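MerB2 (Bacillus megaterium, PDB 5C17) probably acts as an organomercurial lyase that cleaves carbon-mercury bonds, and is seen here with a mercury(II) ion bound. Local coordinates at residues A38-S43 and D73-G78; P129-V134 and K141-S146; T147-V152 and I168-S173. One frame throughout, in Å; residues are numbered along the deposited sequence.

Interaction 1 of 3, residues A38-S43 and D73-G78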
ATOM      1  N   ALA A  38     -16.201  -2.786   3.588  1.00 14.64           N
ATOM      2  CA  ALA A  38     -16.260  -1.858   2.472  1.00 14.42           C
ATOM      3  C   ALA A  38     -16.959  -0.581   2.918  1.00 13.56           C
ATOM      4  O   ALA A  38     -17.799  -0.602   3.839  1.00 15.30           O
ATOM      5  CB  ALA A  38     -16.984  -2.476   1.308  1.00 15.16           C
ATOM      6  N   VAL A  39     -16.643   0.520   2.250  1.00 11.92           N
ATOM      7  CA  VAL A  39     -17.083   1.842   2.665  1.00 12.71           C
ATOM      8  C   VAL A  39     -17.957   2.481   1.600  1.00 11.62           C
ATOM      9  O   VAL A  39     -17.701   2.365   0.411  1.00 12.30           O
ATOM     10  CB  VAL A  39     -15.853   2.746   2.957  1.00 13.62           C
ATOM     11  CG1 VAL A  39     -16.279   4.124   3.404  1.00 14.14           C
ATOM     12  CG2 VAL A  39     -14.983   2.100   4.029  1.00 14.52           C
ATOM     13  N   THR A  40     -19.006   3.153   2.048  1.00 13.56           N
ATOM     14  CA  THR A  40     -19.870   3.914   1.160  1.00 14.62           C
ATOM     15  C   THR A  40     -19.822   5.386   1.506  1.00 13.19           C
ATOM     16  O   THR A  40     -19.375   5.755   2.591  1.00 13.59           O
ATOM     17  CB  THR A  40     -21.311   3.486   1.299  1.00 17.29           C
ATOM     18  OG1 THR A  40     -21.743   3.730   2.643  1.00 18.20           O
ATOM     19  CG2 THR A  40     -21.483   2.022   0.962  1.00 19.74           C
ATOM     20  N   GLU A  41     -20.273   6.229   0.580  1.00 12.80           N
ATOM     21  CA  GLU A  41     -20.258   7.655   0.857  1.00 12.79           C
ATOM     22  C   GLU A  41     -21.214   8.008   1.992  1.00 11.22           C
ATOM     23  O   GLU A  41     -20.905   8.892   2.782  1.00 11.53           O
ATOM     24  CB  GLU A  41     -20.500   8.524  -0.382  1.00 14.27           C
ATOM     25  CG  GLU A  41     -19.316   8.588  -1.318  1.00 16.86           C
ATOM     26  CD  GLU A  41     -19.457   9.630  -2.425  1.00 19.44           C
ATOM     27  OE1 GLU A  41     -20.029  10.731  -2.196  1.00 18.17           O
ATOM     28  OE2 GLU A  41     -18.987   9.346  -3.540  1.00 22.52           O
ATOM     29  N   SER A  42     -22.358   7.323   2.098  1.00 10.66           N
ATOM     30  CA  SER A  42     -23.256   7.582   3.222  1.00 11.15           C
ATOM     31  C   SER A  42     -22.561   7.294   4.540  1.00 10.18           C
ATOM     32  O   SER A  42     -22.705   8.056   5.487  1.00 11.24           O
ATOM     33  CB  SER A  42     -24.546   6.781   3.148  1.00 12.32           C
ATOM     34  OG  SER A  42     -24.341   5.395   3.185  1.00 13.56           O
ATOM     35  N   SER A  43     -21.777   6.227   4.620  0.95 10.27           N
ATOM     36  CA  SER A  43     -21.126   5.896   5.875  0.50 10.87           C
ATOM     37  C   SER A  43     -20.105   6.989   6.212  1.00  9.77           C
ATOM     38  O   SER A  43     -19.979   7.386   7.369  1.00 10.79           O
ATOM     39  CB  SER A  43     -20.475   4.504   5.830  0.50 12.48           C
ATOM     40  OG  SER A  43     -19.308   4.452   5.009  0.50 13.03           O
ATOM     41  N   ASP A  73     -19.554  -1.168  -8.697  1.00 16.27           N
ATOM     42  CA  ASP A  73     -20.755  -0.598  -8.071  1.00 16.28           C
ATOM     43  C   ASP A  73     -20.442   0.599  -7.157  1.00 14.23           C
ATOM     44  O   ASP A  73     -21.328   1.108  -6.468  1.00 15.12           O
ATOM     45  CB  ASP A  73     -21.558  -1.679  -7.316  1.00 18.74           C
ATOM     46  CG  ASP A  73     -20.892  -2.145  -6.010  1.00 21.00           C
ATOM     47  OD1 ASP A  73     -19.776  -1.699  -5.653  1.00 20.18           O
ATOM     48  OD2 ASP A  73     -21.510  -2.998  -5.333  1.00 23.99           O
ATOM     49  N   GLN A  74     -19.179   1.017  -7.168  1.00 12.99           N
ATOM     50  CA  GLN A  74     -18.676   2.223  -6.505  1.00 12.24           C
ATOM     51  C   GLN A  74     -18.461   2.132  -5.002  1.00 11.55           C
ATOM     52  O   GLN A  74     -18.016   3.100  -4.401  1.00 13.25           O
ATOM     53  CB  GLN A  74     -19.512   3.464  -6.855  1.00 14.76           C
ATOM     54  CG  GLN A  74     -19.524   3.742  -8.361  1.00 17.21           C
ATOM     55  CD  GLN A  74     -18.120   3.853  -8.953  1.00 19.06           C
ATOM     56  OE1 GLN A  74     -17.419   4.842  -8.732  1.00 21.19           O
ATOM     57  NE2 GLN A  74     -17.707   2.838  -9.705  1.00 19.18           N
ATOM     58  N   LYS A  75     -18.691   0.983  -4.380  1.00 12.20           N
ATOM     59  CA  LYS A  75     -18.272   0.857  -2.980  1.00 12.67           C
ATOM     60  C   LYS A  75     -16.751   0.883  -2.907  1.00 10.84           C
ATOM     61  O   LYS A  75     -16.057   0.367  -3.794  1.00 11.04           O
ATOM     62  CB  LYS A  75     -18.769  -0.422  -2.338  1.00 15.84           C
ATOM     63  CG  LYS A  75     -20.266  -0.464  -2.159  1.00 18.71           C
ATOM     64  CD  LYS A  75     -20.679  -1.648  -1.290  1.00 23.00           C
ATOM     65  CE  LYS A  75     -22.045  -1.465  -0.674  1.00 27.91           C
ATOM     66  NZ  LYS A  75     -22.953  -2.579  -1.028  1.00 30.08           N
ATOM     67  N   ILE A  76     -16.238   1.476  -1.838  1.00 10.00           N
ATOM     68  CA  ILE A  76     -14.791   1.625  -1.658  1.00  9.85           C
ATOM     69  C   ILE A  76     -14.232   0.392  -0.954  1.00  9.69           C
ATOM     70  O   ILE A  76     -14.676   0.036   0.152  1.00 10.61           O
ATOM     71  CB  ILE A  76     -14.473   2.893  -0.839  1.00 10.08           C
ATOM     72  CG1 ILE A  76     -15.043   4.144  -1.514  1.00 11.14           C
ATOM     73  CG2 ILE A  76     -12.954   3.035  -0.615  1.00 10.99           C
ATOM     74  CD1 ILE A  76     -15.154   5.332  -0.589  1.00 12.60           C
ATOM     75  N   VAL A  77     -13.260  -0.256  -1.591  1.00  9.07           N
ATOM     76  CA  VAL A  77     -12.764  -1.553  -1.132  1.00  9.81           C
ATOM     77  C   VAL A  77     -11.260  -1.569  -0.873  1.00  9.35           C
ATOM     78  O   VAL A  77     -10.708  -2.587  -0.462  1.00 11.31           O
ATOM     79  CB  VAL A  77     -13.120  -2.678  -2.131  1.00 11.27           C
ATOM     80  CG1 VAL A  77     -14.635  -2.875  -2.169  1.00 12.27           C
ATOM     81  CG2 VAL A  77     -12.566  -2.379  -3.542  1.00 11.10           C
ATOM     82  N   GLY A  78     -10.592  -0.452  -1.111  1.00  8.82           N
ATOM     83  CA  GLY A  78      -9.169  -0.374  -0.852  1.00  9.38           C
ATOM     84  C   GLY A  78      -8.737   1.049  -0.613  1.00  8.84           C
ATOM     85  O   GLY A  78      -9.351   1.980  -1.144  1.00  9.10           O
TER

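Interaction 2 of 3, residues P129-V134 and K141-S146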
ATOM      1  N   PRO A 129       6.534 -18.875  -5.101  1.00 10.08           N
ATOM      2  CA  PRO A 129       5.900 -18.248  -3.936  1.00 10.77           C
ATOM      3  C   PRO A 129       6.925 -17.586  -3.013  1.00 10.45           C
ATOM      4  O   PRO A 129       8.042 -18.077  -2.849  1.00 11.15           O
ATOM      5  CB  PRO A 129       5.207 -19.426  -3.243  1.00 12.37           C
ATOM      6  CG  PRO A 129       6.000 -20.629  -3.670  1.00 14.29           C
ATOM      7  CD  PRO A 129       6.463 -20.346  -5.052  1.00 11.98           C
ATOM      8  N   ILE A 130       6.516 -16.480  -2.409  1.00 10.19           N
ATOM      9  CA  ILE A 130       7.285 -15.752  -1.408  1.00 10.60           C
ATOM     10  C   ILE A 130       6.458 -15.708  -0.131  1.00 10.25           C
ATOM     11  O   ILE A 130       5.260 -15.421  -0.185  1.00 11.22           O
ATOM     12  CB  ILE A 130       7.587 -14.335  -1.917  1.00 12.09           C
ATOM     13  CG1 ILE A 130       8.570 -14.459  -3.104  1.00 15.02           C
ATOM     14  CG2 ILE A 130       8.125 -13.421  -0.788  1.00 13.43           C
ATOM     15  CD1 ILE A 130       8.981 -13.205  -3.697  1.00 17.00           C
ATOM     16  N   GLU A 131       7.083 -16.042   0.990  1.00  9.85           N
ATOM     17  CA  GLU A 131       6.437 -15.993   2.297  1.00 11.15           C
ATOM     18  C   GLU A 131       7.301 -15.185   3.248  1.00 10.49           C
ATOM     19  O   GLU A 131       8.508 -15.412   3.347  1.00 12.04           O
ATOM     20  CB  GLU A 131       6.213 -17.396   2.852  1.00 14.62           C
ATOM     21  CG  GLU A 131       5.266 -18.204   1.979  1.00 22.26           C
ATOM     22  CD  GLU A 131       4.672 -19.411   2.688  1.00 29.78           C
ATOM     23  OE1 GLU A 131       3.632 -19.912   2.217  1.00 33.13           O
ATOM     24  OE2 GLU A 131       5.235 -19.861   3.710  1.00 32.96           O
ATOM     25  N   VAL A 132       6.677 -14.237   3.927  1.00 10.74           N
ATOM     26  CA  VAL A 132       7.348 -13.387   4.896  1.00 10.93           C
ATOM     27  C   VAL A 132       6.435 -13.273   6.100  1.00 12.18           C
ATOM     28  O   VAL A 132       5.232 -13.084   5.939  1.00 12.83           O
ATOM     29  CB  VAL A 132       7.618 -11.970   4.346  1.00 10.85           C
ATOM     30  CG1 VAL A 132       8.311 -11.122   5.388  1.00 11.53           C
ATOM     31  CG2 VAL A 132       8.469 -12.039   3.079  1.00 12.61           C
ATOM     32  N   THR A 133       6.982 -13.381   7.303  1.00 11.76           N
ATOM     33  CA  THR A 133       6.195 -13.080   8.493  1.00 12.47           C
ATOM     34  C   THR A 133       6.919 -12.051   9.346  1.00 12.28           C
ATOM     35  O   THR A 133       8.155 -11.947   9.332  1.00 13.24           O
ATOM     36  CB  THR A 133       5.859 -14.323   9.346  1.00 14.58           C
ATOM     37  OG1 THR A 133       7.057 -14.874   9.869  1.00 15.22           O
ATOM     38  CG2 THR A 133       5.138 -15.384   8.520  1.00 15.60           C
ATOM     39  N   VAL A 134       6.118 -11.285  10.075  1.00 11.75           N
ATOM     40  CA  VAL A 134       6.623 -10.253  10.962  1.00 12.01           C
ATOM     41  C   VAL A 134       6.017 -10.484  12.338  1.00 12.72           C
ATOM     42  O   VAL A 134       4.804 -10.678  12.456  1.00 13.52           O
ATOM     43  CB  VAL A 134       6.252  -8.849  10.455  1.00 12.33           C
ATOM     44  CG1 VAL A 134       6.855  -7.781  11.358  1.00 14.85           C
ATOM     45  CG2 VAL A 134       6.718  -8.642   9.004  1.00 13.39           C
ATOM     46  N   LYS A 141       9.913 -15.308   9.425  1.00 17.07           N
ATOM     47  CA  LYS A 141      10.098 -16.155   8.244  1.00 17.26           C
ATOM     48  C   LYS A 141      10.392 -15.263   7.048  1.00 14.08           C
ATOM     49  O   LYS A 141       9.805 -14.192   6.919  1.00 14.38           O
ATOM     50  CB  LYS A 141       8.821 -16.969   7.985  1.00 20.95           C
ATOM     51  CG  LYS A 141       8.918 -18.089   6.925  1.00 26.65           C
ATOM     52  CD  LYS A 141       7.516 -18.628   6.565  1.00 31.02           C
ATOM     53  CE  LYS A 141       7.542 -20.036   5.952  1.00 34.77           C
ATOM     54  NZ  LYS A 141       8.174 -20.105   4.601  1.00 36.64           N
ATOM     55  N   THR A 142      11.300 -15.698   6.179  1.00 13.29           N
ATOM     56  CA  THR A 142      11.428 -15.092   4.865  1.00 13.09           C
ATOM     57  C   THR A 142      11.911 -16.172   3.929  1.00 12.47           C
ATOM     58  O   THR A 142      13.038 -16.641   4.049  1.00 12.77           O
ATOM     59  CB  THR A 142      12.423 -13.900   4.848  1.00 13.32           C
ATOM     60  OG1 THR A 142      11.959 -12.870   5.721  1.00 15.30           O
ATOM     61  CG2 THR A 142      12.574 -13.323   3.461  1.00 14.11           C
ATOM     62  N   THR A 143      11.055 -16.582   3.004  1.00 11.53           N
ATOM     63  CA  THR A 143      11.416 -17.589   2.023  1.00 11.32           C
ATOM     64  C   THR A 143      10.983 -17.122   0.650  1.00 11.54           C
ATOM     65  O   THR A 143       9.830 -16.740   0.472  1.00 11.48           O
ATOM     66  CB  THR A 143      10.794 -18.961   2.320  1.00 14.24           C
ATOM     67  OG1 THR A 143       9.365 -18.885   2.277  1.00 16.79           O
ATOM     68  CG2 THR A 143      11.237 -19.464   3.671  1.00 15.62           C
ATOM     69  N   PRO A 144      11.896 -17.143  -0.329  1.00 11.03           N
ATOM     70  CA  PRO A 144      13.324 -17.443  -0.190  1.00 11.93           C
ATOM     71  C   PRO A 144      14.044 -16.441   0.711  1.00 12.95           C
ATOM     72  O   PRO A 144      13.612 -15.299   0.832  1.00 11.61           O
ATOM     73  CB  PRO A 144      13.848 -17.321  -1.621  1.00 13.75           C
ATOM     74  CG  PRO A 144      12.677 -17.435  -2.487  1.00 15.32           C
ATOM     75  CD  PRO A 144      11.539 -16.856  -1.731  1.00 12.20           C
ATOM     76  N   ASP A 145      15.132 -16.868   1.339  1.00 13.33           N
ATOM     77  CA  ASP A 145      15.825 -16.001   2.282  1.00 15.33           C
ATOM     78  C   ASP A 145      16.380 -14.740   1.615  1.00 12.71           C
ATOM     79  O   ASP A 145      16.583 -13.725   2.282  1.00 13.46           O
ATOM     80  CB  ASP A 145      16.927 -16.752   3.055  1.00 19.04           C
ATOM     81  CG  ASP A 145      17.921 -17.471   2.154  1.00 22.38           C
ATOM     82  OD1 ASP A 145      17.926 -17.266   0.926  1.00 23.68           O
ATOM     83  OD2 ASP A 145      18.727 -18.258   2.699  1.00 27.28           O
ATOM     84  N   SER A 146      16.582 -14.809   0.298  1.00 11.69           N
ATOM     85  CA  SER A 146      17.156 -13.721  -0.494  1.00 11.31           C
ATOM     86  C   SER A 146      16.134 -12.719  -1.059  1.00  9.45           C
ATOM     87  O   SER A 146      16.477 -11.849  -1.871  1.00 10.59           O
ATOM     88  CB  SER A 146      17.953 -14.327  -1.652  1.00 11.46           C
ATOM     89  OG  SER A 146      17.188 -15.320  -2.312  1.00 12.58           O
TER
HETATM   90  O   HOH W   1       8.238 -19.328  -0.236  1.00 18.11           O

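Interaction 3 of 3, residues T147-V152 and I168-S173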
ATOM      1  N   THR A 147      14.888 -12.804  -0.606  1.00  9.16           N
ATOM      2  CA  THR A 147      13.821 -11.943  -1.102  1.00 10.09           C
ATOM      3  C   THR A 147      14.153 -10.469  -0.903  1.00  9.28           C
ATOM      4  O   THR A 147      14.622 -10.053   0.159  1.00 10.17           O
ATOM      5  CB  THR A 147      12.504 -12.297  -0.401  1.00  9.94           C
ATOM      6  OG1 THR A 147      12.097 -13.610  -0.787  1.00 10.50           O
ATOM      7  CG2 THR A 147      11.374 -11.346  -0.784  1.00 10.24           C
ATOM      8  N   VAL A 148      13.883  -9.687  -1.940  1.00  9.46           N
ATOM      9  CA  VAL A 148      14.106  -8.250  -1.949  1.00  8.87           C
ATOM     10  C   VAL A 148      12.935  -7.578  -2.663  1.00  8.77           C
ATOM     11  O   VAL A 148      12.075  -8.254  -3.237  1.00  9.27           O
ATOM     12  CB  VAL A 148      15.432  -7.872  -2.638  1.00  9.91           C
ATOM     13  CG1 VAL A 148      16.634  -8.326  -1.796  1.00 10.89           C
ATOM     14  CG2 VAL A 148      15.478  -8.460  -4.046  1.00 11.06           C
ATOM     15  N   ILE A 149      12.904  -6.252  -2.615  1.00  8.78           N
ATOM     16  CA  ILE A 149      11.874  -5.465  -3.273  1.00  9.09           C
ATOM     17  C   ILE A 149      12.499  -4.535  -4.310  1.00  9.92           C
ATOM     18  O   ILE A 149      13.581  -3.988  -4.088  1.00 11.52           O
ATOM     19  CB  ILE A 149      11.098  -4.646  -2.231  1.00  9.62           C
ATOM     20  CG1 ILE A 149      10.225  -5.595  -1.408  1.00 10.33           C
ATOM     21  CG2 ILE A 149      10.245  -3.540  -2.883  1.00 11.46           C
ATOM     22  CD1 ILE A 149       9.561  -4.957  -0.187  1.00 12.06           C
ATOM     23  N   TRP A 150      11.818  -4.398  -5.443  1.00 10.40           N
ATOM     24  CA  TRP A 150      12.159  -3.432  -6.465  1.00 10.53           C
ATOM     25  C   TRP A 150      11.196  -2.271  -6.340  1.00 10.53           C
ATOM     26  O   TRP A 150       9.983  -2.466  -6.379  1.00 10.56           O
ATOM     27  CB  TRP A 150      12.026  -4.076  -7.833  1.00 12.13           C
ATOM     28  CG  TRP A 150      12.149  -3.148  -8.986  1.00 12.90           C
ATOM     29  CD1 TRP A 150      11.137  -2.565  -9.682  1.00 14.42           C
ATOM     30  CD2 TRP A 150      13.357  -2.708  -9.599  1.00 13.49           C
ATOM     31  NE1 TRP A 150      11.630  -1.782 -10.679  1.00 15.13           N
ATOM     32  CE2 TRP A 150      12.997  -1.859 -10.661  1.00 14.64           C
ATOM     33  CE3 TRP A 150      14.708  -2.948  -9.354  1.00 15.74           C
ATOM     34  CZ2 TRP A 150      13.942  -1.241 -11.477  1.00 17.73           C
ATOM     35  CZ3 TRP A 150      15.642  -2.341 -10.166  1.00 17.79           C
ATOM     36  CH2 TRP A 150      15.253  -1.496 -11.217  1.00 18.22           C
ATOM     37  N   THR A 151      11.737  -1.068  -6.198  1.00 12.00           N
ATOM     38  CA  THR A 151      10.948   0.140  -6.047  1.00 13.36           C
ATOM     39  C   THR A 151      11.333   1.158  -7.115  1.00 13.43           C
ATOM     40  O   THR A 151      12.384   1.047  -7.751  1.00 14.16           O
ATOM     41  CB  THR A 151      11.107   0.737  -4.640  1.00 15.21           C
ATOM     42  OG1 THR A 151      10.145   1.777  -4.464  1.00 17.42           O
ATOM     43  CG2 THR A 151      12.492   1.280  -4.419  1.00 17.71           C
ATOM     44  N   VAL A 152      10.452   2.129  -7.323  1.00 13.60           N
ATOM     45  CA  VAL A 152      10.675   3.192  -8.286  1.00 14.28           C
ATOM     46  C   VAL A 152      10.557   4.529  -7.579  1.00 13.55           C
ATOM     47  O   VAL A 152      10.006   4.611  -6.481  1.00 13.66           O
ATOM     48  CB  VAL A 152       9.675   3.124  -9.469  1.00 15.44           C
ATOM     49  CG1 VAL A 152       9.865   1.833 -10.237  1.00 17.55           C
ATOM     50  CG2 VAL A 152       8.221   3.272  -9.007  1.00 15.66           C
ATOM     51  N   ILE A 168       6.138  -1.727  -8.622  1.00 10.96           N
ATOM     52  CA  ILE A 168       6.868  -2.213  -7.472  1.00 10.29           C
ATOM     53  C   ILE A 168       6.659  -3.728  -7.420  1.00  9.64           C
ATOM     54  O   ILE A 168       5.600  -4.179  -7.644  1.00 11.88           O
ATOM     55  CB  ILE A 168       6.342  -1.537  -6.200  1.00 11.45           C
ATOM     56  CG1 ILE A 168       6.676  -0.035  -6.214  1.00 12.89           C
ATOM     57  CG2 ILE A 168       6.791  -2.272  -4.932  1.00 11.63           C
ATOM     58  CD1 ILE A 168       5.893   0.785  -5.223  1.00 14.09           C
ATOM     59  N   HIS A 169       7.730  -4.444  -7.117  1.00  9.42           N
ATOM     60  CA  HIS A 169       7.710  -5.891  -7.119  1.00  9.57           C
ATOM     61  C   HIS A 169       8.553  -6.523  -6.021  1.00  8.96           C
ATOM     62  O   HIS A 169       9.480  -5.968  -5.501  1.00  9.97           O
ATOM     63  CB  HIS A 169       8.311  -6.390  -8.453  1.00 11.44           C
ATOM     64  CG  HIS A 169       7.710  -5.775  -9.668  1.00 12.32           C
ATOM     65  ND1 HIS A 169       6.398  -5.962 -10.028  1.00 14.05           N
ATOM     66  CD2 HIS A 169       8.258  -4.990 -10.609  1.00 14.33           C
ATOM     67  CE1 HIS A 169       6.166  -5.296 -11.136  1.00 15.05           C
ATOM     68  NE2 HIS A 169       7.272  -4.691 -11.496  1.00 15.81           N
ATOM     69  N   TYR A 170       8.156  -7.741  -5.690  1.00  8.76           N
ATOM     70  CA  TYR A 170       8.962  -8.672  -4.912  1.00  9.00           C
ATOM     71  C   TYR A 170       9.779  -9.458  -5.945  1.00  8.51           C
ATOM     72  O   TYR A 170       9.303  -9.824  -6.970  1.00  8.80           O
ATOM     73  CB  TYR A 170       8.143  -9.696  -4.115  1.00  9.69           C
ATOM     74  CG  TYR A 170       7.810  -9.342  -2.658  1.00  8.54           C
ATOM     75  CD1 TYR A 170       8.786  -9.106  -1.717  1.00  8.94           C
ATOM     76  CD2 TYR A 170       6.505  -9.305  -2.233  1.00  8.58           C
ATOM     77  CE1 TYR A 170       8.472  -8.840  -0.426  1.00  9.10           C
ATOM     78  CE2 TYR A 170       6.186  -9.013  -0.933  1.00  9.66           C
ATOM     79  CZ  TYR A 170       7.180  -8.773  -0.026  1.00  8.87           C
ATOM     80  OH  TYR A 170       6.941  -8.499   1.275  1.00  9.92           O
ATOM     81  N   PHE A 171      11.025  -9.707  -5.598  1.00  8.52           N
ATOM     82  CA  PHE A 171      11.907 -10.598  -6.335  1.00  8.87           C
ATOM     83  C   PHE A 171      12.484 -11.632  -5.354  1.00  8.73           C
ATOM     84  O   PHE A 171      12.843 -11.330  -4.230  1.00  9.53           O
ATOM     85  CB  PHE A 171      13.021  -9.897  -7.133  1.00  8.97           C
ATOM     86  CG  PHE A 171      12.509  -9.177  -8.342  1.00  9.23           C
ATOM     87  CD1 PHE A 171      12.043  -9.882  -9.430  1.00  9.73           C
ATOM     88  CD2 PHE A 171      12.425  -7.792  -8.379  1.00 10.53           C
ATOM     89  CE1 PHE A 171      11.523  -9.237 -10.512  1.00 10.60           C
ATOM     90  CE2 PHE A 171      11.917  -7.132  -9.490  1.00 10.54           C
ATOM     91  CZ  PHE A 171      11.469  -7.872 -10.553  1.00 10.23           C
ATOM     92  N   SER A 172      12.618 -12.860  -5.826  1.00  9.07           N
ATOM     93  CA  SER A 172      13.151 -13.941  -5.012  1.00 10.41           C
ATOM     94  C   SER A 172      14.620 -13.759  -4.645  1.00 10.18           C
ATOM     95  O   SER A 172      15.083 -14.365  -3.699  1.00 11.30           O
ATOM     96  CB  SER A 172      12.984 -15.254  -5.772  1.00 11.57           C
ATOM     97  OG  SER A 172      13.431 -15.140  -7.109  1.00 12.69           O
ATOM     98  N   SER A 173      15.338 -12.946  -5.421  1.00  9.80           N
ATOM     99  CA  SER A 173      16.742 -12.638  -5.181  1.00  9.25           C
ATOM    100  C   SER A 173      17.123 -11.434  -6.012  1.00  9.79           C
ATOM    101  O   SER A 173      16.437 -11.093  -6.976  1.00 10.64           O
ATOM    102  CB  SER A 173      17.651 -13.805  -5.578  1.00 10.01           C
ATOM    103  OG  SER A 173      17.635 -13.975  -6.985  1.00 12.10           O
TER

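Interaction 1 of 3, residues A38-S43 and D73-G78
Lys75 and Ile76 meet Thr40 and Val39 just after a turn that Asp73 closes: its OD1, approached from above the carboxylate plane, accepts a bond from Lys75 N, which makes this an Asx turn. The Lys75 side chain then runs alongside Thr40, both pointing the same way, and its CE lies 3.9 Å from Thr40 CG2. This is a methylene-on-methyl contact, while the end of the lysine leads away from the segment 38-43. Ile76 carries the centre. Its N donates to Val39 O at 2.8 Å and its O receives Val39 N at 2.9 Å, a reciprocal pair that makes a single antiparallel hydrogen-bonded bridge. On one side of this bridge the beta-branched carbons face each other, Val39 CB 4.0 Å from Ile76 CB. Ile76 also packs on Ile29 and Val39 on Ser32, both of helix 22-34. At Val77 the contact thins to one methyl, CG1, 4.2 Å from Ala38 CB. Val77 and Gly78 both face Val69, a classic beta bulge. Beyond the bridge, Thr40 is the N-cap residue of helix 41-48. A short extended link between helices 22-34 and 41-48, bridged to the hairpin 68-70/76-79 that follows helix 52-64, is characteristic of the winged-helix fold, consistent with the helix-turn-helix region of MerB proteins.

Interaction 2 of 3, residues P129-V134 and K141-S146
Glu131 and Thr143 hold the two strands together through a pair of backbone bonds, Thr143 N to Glu131 O at 2.8 Å and Glu131 N to Thr143 O at 2.9 Å. Two residues further along, Thr133 grips Lys141 twice: Thr133 N donates to Lys141 O, and Lys141 N donates to the hydroxyl OG1 of Thr133 at 2.9 Å with a fairly straight N-H...O angle of 163°. That hydroxyl reaches the amide because it sits between the backbone N and the carbonyl carbon of its own residue (chi1 65°). Replacing Thr133 by a valine would probably leave the Lys141 amide without its acceptor at this point. Lys141 O is itself held from opposite faces of its plane, by Thr133 N and by Thr142 OG1. Outside the backbone, the Lys141 chain runs straight until it bends at its last torsion (chi4 -67°), bringing NZ to Glu131 OE2 at 3.1 Å; the bond is weak but completes a salt bridge across the strands. A water bridges Pro129 O and Thr143 OG1. Packing is lighter: Val132 CG1 lies beside Thr142 OG1 at 4.1 Å, the two side chains pointing the same way, while the Ile130 and Pro144 side chains cross at about a right angle, CG1 of the isoleucine 4.1 Å from CD of the proline. The peptide before Pro144 is cis, and the chain leaves the strand there. Val132 packs on Leu107 of helix 103-113, which lies against this face. This is a beta hairpin at the edge of the large antiparallel sheet, with 138-143 as its outermost strand.

Interaction 3 of 3, residues T147-V152 and I168-S173
Trp150 and Phe171 pack side by side, and CB of Trp150 lies at the edge of the phenyl ring, in its plane, 3.5 Å from Phe171 CE2. With CG of Trp150 turned opposite its own amide nitrogen (chi1 171°), the indole also runs beside His169; its five-membered ring and the imidazole are nearly parallel (17°) but slid so far apart that they barely overlap, CD1 of the tryptophan standing 3.9 Å from CD2 of the histidine. Trp180 of helix 174-183 meets all three rings, edge-to-face in the case of Trp150. The other side of the ribbon bears Ile149 and Tyr170. An unusual first torsion (chi1 -94°) sets the phenol obliquely across Thr147, whose CG2 approaches CD1 to 3.5 Å, and across Ile149, whose CG1 lies 3.8 Å from the same atom; the hydroxyl bonds to Thr106. Next along the same face, Ile149 and Ile168 meet through their CG2 methyls at 4.2 Å. Four backbone bonds join Val148 to Phe171 and Trp150 to His169 as antiparallel pairs. These bonds set the register, while aromatic and branched side chains, most of them buried, supply apolar cohesion, and the His169 imidazole adds a polar group to the aromatic face.

How the interactions relate
Interactions 2 and 3 adjoin, their centres 12 Å apart, because the chain passes from the hairpin strand 138-143 through the short link 144-147 into strand 148-151. Ser146 OG lies 2.7 Å from Ser172 O, a probable hydrogen bond, and Ile130 CD1 packs 3.6 Å from Tyr170 CB, so the edge of the large sheet is tied to the three-stranded one. Interaction 1 lies across the chain's centre, its own centre about 33 and 31 Å from theirs, yet its strand 76-79 belongs to the same large sheet as the hairpin. Interaction 3 reaches the pocket: the Ile168 side chain is about 4 Å from the bound dithiol, three residues from Cys165, which with Cys102 holds the mercury ion.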